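Local coordinates for Alr4995 protein (Nostoc sp., PDB 6LRF) that acts as a bifunctional arginine dihydrolase and ornithine cyclodeaminase, converting arginine to ornithine and ornithine to proline, at residues B[495-500]-B[523-528]; B[74-79]-B[152-157]; B[651-656]-B[672-677]; B[301-306]-B[348-353]. All coordinates share one frame; numbering follows the deposited sequence.

Contact 1 (B[495-500]-B[523-528]); sequences AGPVVI and GNAIAV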
loop_
_atom_site.group_PDB
_atom_site.type_symbol
_atom_site.label_atom_id
_atom_site.label_comp_id
_atom_site.label_asym_id
_atom_site.label_seq_id
_atom_site.Cartn_x
_atom_site.Cartn_y
_atom_site.Cartn_z
ATOM N N ALA B 495 19.049 12.556 3.695
ATOM C CA ALA B 495 18.197 12.712 2.523
ATOM C C ALA B 495 18.491 11.652 1.477
ATOM O O ALA B 495 19.642 11.307 1.274
ATOM C CB ALA B 495 18.375 14.112 1.933
ATOM N N GLY B 496 17.452 11.151 0.816
ATOM C CA GLY B 496 17.620 10.198 -0.266
ATOM C C GLY B 496 17.127 10.769 -1.584
ATOM O O GLY B 496 16.499 11.833 -1.601
ATOM N N PRO B 497 17.390 10.060 -2.695
ATOM C CA PRO B 497 17.104 10.537 -4.066
ATOM C C PRO B 497 15.653 10.952 -4.290
ATOM O O PRO B 497 15.402 11.852 -5.082
ATOM C CB PRO B 497 17.447 9.328 -4.944
ATOM C CG PRO B 497 18.387 8.539 -4.152
ATOM C CD PRO B 497 17.996 8.720 -2.705
ATOM N N VAL B 498 14.714 10.330 -3.584
ATOM C CA VAL B 498 13.306 10.685 -3.735
ATOM C C VAL B 498 13.060 12.165 -3.416
ATOM O O VAL B 498 12.089 12.764 -3.890
ATOM C CB VAL B 498 12.429 9.759 -2.867
ATOM C CG1 VAL B 498 11.014 10.267 -2.777
ATOM C CG2 VAL B 498 12.441 8.369 -3.470
ATOM N N VAL B 499 13.965 12.776 -2.656
ATOM C CA VAL B 499 13.905 14.220 -2.454
ATOM C C VAL B 499 14.021 14.973 -3.796
ATOM O O VAL B 499 13.277 15.920 -4.065
ATOM C CB VAL B 499 15.015 14.712 -1.506
ATOM C CG1 VAL B 499 15.031 16.254 -1.437
ATOM C CG2 VAL B 499 14.844 14.105 -0.115
ATOM N N ILE B 500 14.962 14.547 -4.637
ATOM C CA ILE B 500 15.160 15.179 -5.939
ATOM C C ILE B 500 13.985 14.880 -6.863
ATOM O O ILE B 500 13.407 15.780 -7.456
ATOM C CB ILE B 500 16.464 14.694 -6.595
ATOM C CG1 ILE B 500 17.638 14.939 -5.648
ATOM C CG2 ILE B 500 16.686 15.402 -7.896
ATOM C CD1 ILE B 500 17.717 16.395 -5.186
ATOM N N GLY B 523 23.677 9.177 0.802
ATOM C CA GLY B 523 24.428 8.198 0.043
ATOM C C GLY B 523 24.947 8.768 -1.267
ATOM O O GLY B 523 24.825 9.971 -1.551
ATOM N N ASN B 524 25.522 7.883 -2.069
ATOM C CA ASN B 524 26.043 8.229 -3.384
ATOM C C ASN B 524 24.922 8.800 -4.253
ATOM O O ASN B 524 25.083 9.822 -4.915
ATOM C CB ASN B 524 26.650 6.987 -4.045
ATOM C CG ASN B 524 27.508 7.323 -5.253
ATOM O OD1 ASN B 524 28.551 7.986 -5.125
ATOM N ND2 ASN B 524 27.099 6.836 -6.428
ATOM N N ALA B 525 23.766 8.140 -4.183
ATOM C CA ALA B 525 22.681 8.363 -5.122
ATOM C C ALA B 525 22.060 9.764 -5.025
ATOM O O ALA B 525 21.800 10.384 -6.058
ATOM C CB ALA B 525 21.607 7.278 -4.934
ATOM N N ILE B 526 21.834 10.280 -3.819
ATOM C CA ILE B 526 21.224 11.605 -3.715
ATOM C C ILE B 526 22.134 12.685 -4.319
ATOM O O ILE B 526 21.662 13.608 -4.961
ATOM C CB ILE B 526 20.874 11.998 -2.267
ATOM C CG1 ILE B 526 20.356 13.443 -2.256
ATOM C CG2 ILE B 526 22.089 11.894 -1.349
ATOM C CD1 ILE B 526 19.105 13.623 -1.488
ATOM N N ALA B 527 23.438 12.545 -4.136
ATOM C CA ALA B 527 24.384 13.484 -4.714
ATOM C C ALA B 527 24.393 13.393 -6.235
ATOM O O ALA B 527 24.389 14.418 -6.905
ATOM C CB ALA B 527 25.786 13.245 -4.165
ATOM N N VAL B 528 24.409 12.181 -6.792
ATOM C CA VAL B 528 24.414 12.088 -8.252
ATOM C C VAL B 528 23.110 12.639 -8.848
ATOM O O VAL B 528 23.144 13.359 -9.834
ATOM C CB VAL B 528 24.615 10.647 -8.772
ATOM C CG1 VAL B 528 24.600 10.638 -10.301
ATOM C CG2 VAL B 528 25.936 10.060 -8.272
#
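Ile526, in the first turn of helix 524-536, pushes its side chain against the bend that carries the chain out of strand 491-495 at Ala495 and Gly496. Its CB lies against the polypeptide itself, 3.8 Å from Ala495 O, and the CG2 branch leans on that same oxygen at 3.6 Å. The other branch does the reaching: CG1 stands anti to the backbone N (chi1 175°), 4.2 Å from Ala495 O, and carries CD1 onward to meet Ala495 CB at 3.5 Å, touch Gly496 O at 3.2 Å and reach Val499 CB, 4.2 Å away. Isoleucine suits this place because its CB branches: CG2 stays by Ala495 O while the longer arm carries CD1 across. Beside it, Pro497 sets CG on Ala525 CB at 3.5 Å; the small methyl of Ala525 lets the proline ring come close to the helix. Strands 491-495 and 519-523 are neighbours in the parallel Rossmann sheet, so this packing joins what follows each at its C-terminal end. No hydrogen bond crosses here; Gly496 O, although pressed by a methyl, accepts the amide of Val499, and the segments meet by van der Waals packing of apolar groups on each other and on backbone carbonyls.

Contact 2 (B[74-79]-B[152-157]); sequences LVLGDN and LDIEVL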
loop_
_atom_site.group_PDB
_atom_site.type_symbol
_atom_site.label_atom_id
_atom_site.label_comp_id
_atom_site.label_asym_id
_atom_site.label_seq_id
_atom_site.Cartn_x
_atom_site.Cartn_y
_atom_site.Cartn_z
ATOM N N LEU B 74 8.009 33.617 -42.531
ATOM C CA LEU B 74 9.148 34.097 -41.770
ATOM C C LEU B 74 9.986 34.997 -42.653
ATOM O O LEU B 74 10.413 34.584 -43.728
ATOM C CB LEU B 74 9.983 32.913 -41.269
ATOM C CG LEU B 74 11.357 33.297 -40.724
ATOM C CD1 LEU B 74 11.204 34.119 -39.470
ATOM C CD2 LEU B 74 12.153 32.049 -40.458
ATOM N N VAL B 75 10.237 36.215 -42.198
ATOM C CA VAL B 75 10.898 37.207 -43.031
ATOM C C VAL B 75 12.315 37.512 -42.549
ATOM O O VAL B 75 12.529 37.777 -41.369
ATOM C CB VAL B 75 10.081 38.521 -43.059
ATOM C CG1 VAL B 75 10.885 39.643 -43.727
ATOM C CG2 VAL B 75 8.748 38.301 -43.758
ATOM N N LEU B 76 13.285 37.487 -43.457
ATOM C CA LEU B 76 14.617 38.027 -43.160
ATOM C C LEU B 76 15.163 38.742 -44.396
ATOM O O LEU B 76 15.344 38.112 -45.434
ATOM C CB LEU B 76 15.588 36.922 -42.730
ATOM C CG LEU B 76 16.983 37.428 -42.332
ATOM C CD1 LEU B 76 16.910 38.409 -41.163
ATOM C CD2 LEU B 76 17.937 36.287 -42.026
ATOM N N GLY B 77 15.441 40.039 -44.281
ATOM C CA GLY B 77 15.902 40.809 -45.428
ATOM C C GLY B 77 14.843 40.825 -46.525
ATOM O O GLY B 77 13.673 41.130 -46.275
ATOM N N ASP B 78 15.244 40.468 -47.734
ATOM C CA ASP B 78 14.301 40.419 -48.855
ATOM C C ASP B 78 13.730 39.005 -49.066
ATOM O O ASP B 78 13.006 38.766 -50.028
ATOM C CB ASP B 78 14.972 40.911 -50.150
ATOM C CG ASP B 78 15.491 42.366 -50.052
ATOM O OD1 ASP B 78 16.485 42.673 -50.744
ATOM O OD2 ASP B 78 14.918 43.201 -49.302
ATOM N N ASN B 79 14.068 38.072 -48.172
ATOM C CA ASN B 79 13.610 36.680 -48.283
ATOM C C ASN B 79 12.467 36.334 -47.328
ATOM O O ASN B 79 12.459 36.787 -46.186
ATOM C CB ASN B 79 14.771 35.725 -48.020
ATOM C CG ASN B 79 15.846 35.829 -49.067
ATOM O OD1 ASN B 79 15.562 35.763 -50.267
ATOM N ND2 ASN B 79 17.088 36.028 -48.626
ATOM N N LEU B 152 17.452 31.419 -45.656
ATOM C CA LEU B 152 17.589 32.741 -45.066
ATOM C C LEU B 152 19.048 33.047 -44.744
ATOM O O LEU B 152 19.359 34.133 -44.261
ATOM C CB LEU B 152 16.716 32.877 -43.825
ATOM C CG LEU B 152 15.211 32.694 -44.038
ATOM C CD1 LEU B 152 14.491 32.955 -42.754
ATOM C CD2 LEU B 152 14.656 33.613 -45.121
ATOM N N ASP B 153 19.927 32.080 -45.028
ATOM C CA ASP B 153 21.373 32.197 -44.798
ATOM C C ASP B 153 21.705 32.612 -43.349
ATOM O O ASP B 153 22.321 33.655 -43.111
ATOM C CB ASP B 153 21.984 33.194 -45.803
ATOM C CG ASP B 153 23.435 32.863 -46.170
ATOM O OD1 ASP B 153 23.914 31.767 -45.817
ATOM O OD2 ASP B 153 24.098 33.695 -46.835
ATOM N N ILE B 154 21.308 31.782 -42.387
ATOM C CA ILE B 154 21.420 32.135 -40.977
ATOM C C ILE B 154 21.575 30.899 -40.092
ATOM O O ILE B 154 21.156 29.811 -40.479
ATOM C CB ILE B 154 20.192 32.955 -40.522
ATOM C CG1 ILE B 154 20.458 33.599 -39.165
ATOM C CG2 ILE B 154 18.932 32.101 -40.505
ATOM C CD1 ILE B 154 19.620 34.807 -38.883
ATOM N N GLU B 155 22.207 31.066 -38.926
ATOM C CA GLU B 155 22.309 29.998 -37.927
ATOM C C GLU B 155 20.959 29.749 -37.259
ATOM O O GLU B 155 20.373 30.666 -36.691
ATOM C CB GLU B 155 23.348 30.337 -36.850
ATOM C CG GLU B 155 23.462 29.276 -35.751
ATOM C CD GLU B 155 24.430 29.667 -34.639
ATOM O OE1 GLU B 155 24.269 30.761 -34.058
ATOM O OE2 GLU B 155 25.349 28.881 -34.345
ATOM N N VAL B 156 20.474 28.509 -37.326
ATOM C CA VAL B 156 19.164 28.166 -36.763
ATOM C C VAL B 156 19.318 27.309 -35.512
ATOM O O VAL B 156 19.952 26.266 -35.547
ATOM C CB VAL B 156 18.284 27.421 -37.790
ATOM C CG1 VAL B 156 16.992 26.904 -37.144
ATOM C CG2 VAL B 156 17.956 28.345 -38.957
ATOM N N LEU B 157 18.739 27.774 -34.411
ATOM C CA LEU B 157 18.765 27.059 -33.140
ATOM C C LEU B 157 17.418 26.419 -32.845
ATOM O O LEU B 157 16.427 27.129 -32.693
ATOM C CB LEU B 157 19.134 28.021 -32.010
ATOM C CG LEU B 157 20.466 28.750 -32.147
ATOM C CD1 LEU B 157 20.722 29.582 -30.906
ATOM C CD2 LEU B 157 21.587 27.749 -32.373
HETATM O O HOH W 1 17.795 36.275 -45.833
#
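Leu76 and Leu152 mark the closest backbone approach, CA to CA 6.4 Å, between a tight hairpin and the end of a helix. The hairpin joins strands 73-76 and 79-82 through a type II' turn, in which Leu76 and Asn79 exchange two backbone hydrogen bonds and Gly77 takes the positive phi (62°) that a residue without a side chain accepts easily. Opposite, helix 145-152 stops and Asp153, also with positive phi, turns the chain into strand 155-160. Both parts belong to the GME-type domain, whose relatives fold as an alpha/beta propeller, and the contact ties the hairpin to a helix-to-strand corner. Leu152 does most of the filling. Its CG lies anti to the carbonyl carbon (chi1 -60°), which spreads the two methyls over the hairpin: CD1 presses on Leu74 CD2 at 3.4 Å, a tight fit, while CD2 rests on Asn79 CB at 3.6 Å. Leu76 CD2 lies by Leu152 CB and the Leu152 carbonyl and reaches Ile154 CD1, 3.9 Å off. Replacing Leu152 with an alanine would probably open a gap between Leu74 and Asn79, leaving Leu74 CD2 and Asn79 CB without the methyls that now cover them. Leucines suit the buried side, whereas Asn79, at the partly exposed margin, combines an apolar CB with an amide for water. One water molecule bridges the backbones there, donating to Leu76 O and to Leu152 O, each at 3.1 Å, while Asn79 ND2 donates to it at 2.9 Å.

Contact 3 (B[651-656]-B[672-677]); sequences KMVCVD and ESVGVV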
loop_
_atom_site.group_PDB
_atom_site.type_symbol
_atom_site.label_atom_id
_atom_site.label_comp_id
_atom_site.label_asym_id
_atom_site.label_seq_id
_atom_site.Cartn_x
_atom_site.Cartn_y
_atom_site.Cartn_z
ATOM N N LYS B 651 15.085 15.751 18.720
ATOM C CA LYS B 651 13.837 15.731 17.965
ATOM C C LYS B 651 14.057 15.033 16.620
ATOM O O LYS B 651 14.961 15.376 15.867
ATOM C CB LYS B 651 13.302 17.151 17.773
ATOM C CG LYS B 651 13.056 17.876 19.089
ATOM C CD LYS B 651 12.708 19.340 18.874
ATOM C CE LYS B 651 12.148 19.968 20.131
ATOM N NZ LYS B 651 11.628 21.325 19.805
HETATM N N MSE B 652 13.244 14.018 16.360
HETATM C CA MSE B 652 13.348 13.205 15.162
HETATM C C MSE B 652 12.134 13.447 14.281
HETATM O O MSE B 652 11.007 13.217 14.699
HETATM C CB MSE B 652 13.446 11.730 15.540
HETATM C CG MSE B 652 14.368 11.484 16.706
HETATM SE SE MSE B 652 16.204 11.507 16.123
HETATM C CE MSE B 652 16.290 9.635 15.569
ATOM N N VAL B 653 12.362 13.936 13.071
ATOM C CA VAL B 653 11.284 14.125 12.123
ATOM C C VAL B 653 11.517 13.210 10.926
ATOM O O VAL B 653 12.535 13.302 10.243
ATOM C CB VAL B 653 11.174 15.590 11.666
ATOM C CG1 VAL B 653 9.975 15.760 10.749
ATOM C CG2 VAL B 653 11.060 16.500 12.876
ATOM N N CYS B 654 10.572 12.315 10.696
ATOM C CA CYS B 654 10.741 11.262 9.706
ATOM C C CYS B 654 9.684 11.355 8.614
ATOM O O CYS B 654 8.494 11.173 8.876
ATOM C CB CYS B 654 10.677 9.892 10.374
ATOM S SG CYS B 654 11.180 8.539 9.277
ATOM N N VAL B 655 10.115 11.642 7.389
ATOM C CA VAL B 655 9.188 11.755 6.272
ATOM C C VAL B 655 9.505 10.704 5.229
ATOM O O VAL B 655 10.652 10.575 4.796
ATOM C CB VAL B 655 9.244 13.156 5.636
ATOM C CG1 VAL B 655 8.105 13.332 4.652
ATOM C CG2 VAL B 655 9.184 14.235 6.720
ATOM N N ASP B 656 8.489 9.946 4.832
ATOM C CA ASP B 656 8.665 8.913 3.818
ATOM C C ASP B 656 7.299 8.509 3.295
ATOM O O ASP B 656 6.317 8.558 4.032
ATOM C CB ASP B 656 9.416 7.704 4.394
ATOM C CG ASP B 656 10.235 6.960 3.338
ATOM O OD1 ASP B 656 9.771 6.874 2.174
ATOM O OD2 ASP B 656 11.344 6.469 3.677
ATOM N N GLU B 672 9.317 12.982 21.259
ATOM C CA GLU B 672 10.626 13.005 20.620
ATOM C C GLU B 672 10.528 12.869 19.104
ATOM O O GLU B 672 11.075 13.688 18.369
ATOM C CB GLU B 672 11.508 11.897 21.183
ATOM C CG GLU B 672 12.067 12.219 22.556
ATOM C CD GLU B 672 13.375 11.495 22.834
ATOM O OE1 GLU B 672 13.416 10.245 22.712
ATOM O OE2 GLU B 672 14.369 12.179 23.159
ATOM N N SER B 673 9.829 11.828 18.661
ATOM C CA SER B 673 9.649 11.518 17.249
ATOM C C SER B 673 8.377 12.123 16.667
ATOM O O SER B 673 7.368 12.259 17.361
ATOM C CB SER B 673 9.592 10.005 17.041
ATOM O OG SER B 673 10.848 9.406 17.251
ATOM N N VAL B 674 8.427 12.482 15.390
ATOM C CA VAL B 674 7.203 12.647 14.622
ATOM C C VAL B 674 7.422 12.048 13.228
ATOM O O VAL B 674 8.534 12.076 12.680
ATOM C CB VAL B 674 6.743 14.124 14.536
ATOM C CG1 VAL B 674 7.597 14.934 13.560
ATOM C CG2 VAL B 674 5.262 14.189 14.138
ATOM N N GLY B 675 6.367 11.452 12.683
ATOM C CA GLY B 675 6.436 10.840 11.373
ATOM C C GLY B 675 5.212 11.179 10.550
ATOM O O GLY B 675 4.097 11.218 11.076
ATOM N N VAL B 676 5.424 11.451 9.266
ATOM C CA VAL B 676 4.330 11.597 8.304
ATOM C C VAL B 676 4.609 10.740 7.082
ATOM O O VAL B 676 5.756 10.623 6.631
ATOM C CB VAL B 676 4.099 13.064 7.846
ATOM C CG1 VAL B 676 3.250 13.808 8.847
ATOM C CG2 VAL B 676 5.409 13.772 7.617
ATOM N N VAL B 677 3.552 10.125 6.568
ATOM C CA VAL B 677 3.637 9.307 5.371
ATOM C C VAL B 677 3.090 10.121 4.232
ATOM O O VAL B 677 1.879 10.285 4.102
ATOM C CB VAL B 677 2.858 8.012 5.500
ATOM C CG1 VAL B 677 2.976 7.218 4.213
ATOM C CG2 VAL B 677 3.391 7.212 6.669
#
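Met652 and Val674 join flat peptide groups edge to edge: Val674 N gives its hydrogen to Met652 O at 2.8 Å, meeting the carbonyl almost head-on (173° at the oxygen). Cys654 N to Val674 O (2.9 Å) and Val676 N to Cys654 O (3.1 Å) continue the ladder. The first bond, Met652 N to Glu672 O, is straight at the hydrogen, but its donor comes in tilted 33° from the carbonyl plane. One face centres on four valines: Val653 CG1 lies beside Val674 CG1 at 3.8 Å, and Val655 CG2 beside Val676 CG2 at 3.9 Å, pointing the same way. Beta-branched residues suit extended strands, and helix 467-486 covers this face. The other includes Met652, present as selenomethionine, with Cys654 and Ser673; Met652 CB rests 3.9 Å from Ser673 OG, and helix 659-665 packs on Cys654. Gly675 CA adds one of the ladder's CA-H...O contacts, 3.3 Å to Cys654 O. Strand 629-633 bonds to the other edge of 651-656, while 673-677 is outermost within the chain. Parallel neighbours linked through helix 659-665 form a beta-alpha-beta crossover unit, the building block of the Rossmann fold.

Contact 4 (B[301-306]-B[348-353]); sequences NRALDM and SLLIDL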
loop_
_atom_site.group_PDB
_atom_site.type_symbol
_atom_site.label_atom_id
_atom_site.label_comp_id
_atom_site.label_asym_id
_atom_site.label_seq_id
_atom_site.Cartn_x
_atom_site.Cartn_y
_atom_site.Cartn_z
ATOM N N ASN B 301 6.927 0.232 -33.356
ATOM C CA ASN B 301 6.148 1.235 -32.649
ATOM C C ASN B 301 6.932 1.745 -31.432
ATOM O O ASN B 301 6.922 2.942 -31.127
ATOM C CB ASN B 301 4.770 0.639 -32.276
ATOM C CG ASN B 301 4.092 1.367 -31.135
ATOM O OD1 ASN B 301 3.927 2.593 -31.171
ATOM N ND2 ASN B 301 3.678 0.610 -30.110
ATOM N N ARG B 302 7.654 0.852 -30.766
ATOM C CA ARG B 302 8.513 1.263 -29.663
ATOM C C ARG B 302 9.682 2.131 -30.138
ATOM O O ARG B 302 10.065 3.078 -29.460
ATOM C CB ARG B 302 9.043 0.042 -28.914
ATOM C CG ARG B 302 8.072 -0.522 -27.885
ATOM C CD ARG B 302 8.588 -1.839 -27.296
ATOM N NE ARG B 302 8.573 -2.913 -28.289
ATOM C CZ ARG B 302 8.921 -4.175 -28.046
ATOM N NH1 ARG B 302 8.867 -5.076 -29.020
ATOM N NH2 ARG B 302 9.322 -4.537 -26.832
ATOM N N ALA B 303 10.235 1.803 -31.301
ATOM C CA ALA B 303 11.317 2.592 -31.885
ATOM C C ALA B 303 10.859 4.019 -32.184
ATOM O O ALA B 303 11.534 4.989 -31.831
ATOM C CB ALA B 303 11.824 1.937 -33.137
ATOM N N LEU B 304 9.692 4.144 -32.805
ATOM C CA LEU B 304 9.146 5.458 -33.131
ATOM C C LEU B 304 8.864 6.295 -31.886
ATOM O O LEU B 304 9.143 7.495 -31.858
ATOM C CB LEU B 304 7.881 5.302 -33.980
ATOM C CG LEU B 304 8.168 4.489 -35.240
ATOM C CD1 LEU B 304 6.955 4.392 -36.174
ATOM C CD2 LEU B 304 9.394 5.026 -35.985
ATOM N N ASP B 305 8.336 5.663 -30.847
ATOM C CA ASP B 305 8.074 6.333 -29.571
ATOM C C ASP B 305 9.314 6.909 -28.911
ATOM O O ASP B 305 9.288 8.024 -28.389
ATOM C CB ASP B 305 7.405 5.363 -28.586
ATOM C CG ASP B 305 5.900 5.326 -28.745
ATOM O OD1 ASP B 305 5.425 5.391 -29.901
ATOM O OD2 ASP B 305 5.190 5.249 -27.716
HETATM N N MSE B 306 10.385 6.133 -28.901
HETATM C CA MSE B 306 11.646 6.597 -28.342
HETATM C C MSE B 306 12.200 7.789 -29.092
HETATM O O MSE B 306 12.677 8.725 -28.480
HETATM C CB MSE B 306 12.687 5.486 -28.358
HETATM C CG MSE B 306 12.526 4.501 -27.238
HETATM SE SE MSE B 306 13.609 2.905 -27.569
HETATM C CE MSE B 306 13.398 2.082 -25.791
ATOM N N SER B 348 21.515 5.412 -29.268
ATOM C CA SER B 348 21.793 4.505 -28.155
ATOM C C SER B 348 20.565 3.667 -27.807
ATOM O O SER B 348 20.673 2.473 -27.558
ATOM C CB SER B 348 22.255 5.273 -26.914
ATOM O OG SER B 348 23.532 5.847 -27.130
ATOM N N LEU B 349 19.395 4.287 -27.806
ATOM C CA LEU B 349 18.173 3.548 -27.523
ATOM C C LEU B 349 17.856 2.566 -28.671
ATOM O O LEU B 349 17.513 1.399 -28.436
ATOM C CB LEU B 349 17.015 4.523 -27.273
ATOM C CG LEU B 349 17.187 5.422 -26.035
ATOM C CD1 LEU B 349 16.227 6.620 -26.040
ATOM C CD2 LEU B 349 17.022 4.624 -24.738
ATOM N N LEU B 350 18.008 3.020 -29.913
ATOM C CA LEU B 350 17.673 2.192 -31.069
ATOM C C LEU B 350 18.615 0.996 -31.247
ATOM O O LEU B 350 18.204 -0.066 -31.728
ATOM C CB LEU B 350 17.685 3.030 -32.337
ATOM C CG LEU B 350 16.553 4.048 -32.459
ATOM C CD1 LEU B 350 16.643 4.809 -33.789
ATOM C CD2 LEU B 350 15.209 3.349 -32.302
ATOM N N ILE B 351 19.879 1.183 -30.883
ATOM C CA ILE B 351 20.864 0.109 -30.943
ATOM C C ILE B 351 20.368 -1.126 -30.167
ATOM O O ILE B 351 20.464 -2.256 -30.653
ATOM C CB ILE B 351 22.230 0.589 -30.410
ATOM C CG1 ILE B 351 22.949 1.402 -31.485
ATOM C CG2 ILE B 351 23.118 -0.590 -30.019
ATOM C CD1 ILE B 351 24.175 2.142 -30.972
ATOM N N ASP B 352 19.798 -0.899 -28.988
ATOM C CA ASP B 352 19.220 -1.980 -28.186
ATOM C C ASP B 352 18.031 -2.683 -28.840
ATOM O O ASP B 352 17.789 -3.866 -28.605
ATOM C CB ASP B 352 18.799 -1.440 -26.828
ATOM C CG ASP B 352 19.976 -0.942 -26.027
ATOM O OD1 ASP B 352 19.804 0.025 -25.254
ATOM O OD2 ASP B 352 21.079 -1.523 -26.183
ATOM N N LEU B 353 17.284 -1.962 -29.661
ATOM C CA LEU B 353 16.174 -2.581 -30.377
ATOM C C LEU B 353 16.660 -3.322 -31.613
ATOM O O LEU B 353 15.870 -3.939 -32.326
ATOM C CB LEU B 353 15.130 -1.534 -30.777
ATOM C CG LEU B 353 14.060 -1.169 -29.751
ATOM C CD1 LEU B 353 14.686 -0.843 -28.419
ATOM C CD2 LEU B 353 13.239 0.011 -30.260
#
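Leu353 drives its forked end straight at the helix carrying Ala303. With CG anti to the carbonyl carbon (chi1 -86°), the CD2 methyl arrives over the backbone, 3.6 Å from Ala303 CA and 3.7 Å from Ala303 CB. Leu350, one turn earlier, comes to the same alanine from another direction and sets its CD2 on Ala303 CB at 3.8 Å, so the small methyl is shared by two leucine tips. Alanine suits this spot because its single methyl lets both leucine ends come close to the helix. The helices concerned, 299-310 and 340-352, are interspersed with strands 280-292, 313-320 and 329-337 in the order beta-alpha-beta-beta-alpha, with 329-337 in the middle and antiparallel to both others, a connectivity resembling part of a ferredoxin-like fold. Toward the partly exposed margin Met306, present as selenomethionine, runs extended beyond CG and crosses both partners obliquely. Its SE lies 3.8 Å from Leu349 CB and 4.0 Å from Leu353 CD2, while CE slides on to Leu353 CD1 at 4.1 Å. A long, unbranched, pliable side chain can thus follow the groove between two leucines. With an alanine in place of Leu353, the selenium-bearing chain of Met306 would probably lose one of its walls and be freer to turn, and a gap would open beside Ala303. On a different side of helix 299-310, Leu304 packs on Leu295 of a third subunit, while the backbone oxygen of Leu353 accepts a hydrogen bond from Arg449.

Contacts 1, 2 and 3 are buried, contact 4 only partly so. Contacts 1 and 3 share the C-terminal Rossmann domain, their centres about 19 Å apart. Contact 3 builds the parallel sheet itself and is the only one of the four bonded directly by backbone hydrogen bonds; contact 1 packs segments that follow two other strands of that sheet and relies on apolar contact. Contact 2, in the N-terminal GME-type region and about 45 Å from contact 1 between centres, is leucine-rich like an ordinary core but adds a bridging water. Contact 4 sets helix against helix, and its partly exposed margin carries a long selenomethionine. Strand 155-160 of contact 2 shares a mixed sheet with the strands flanking contact 4's helices.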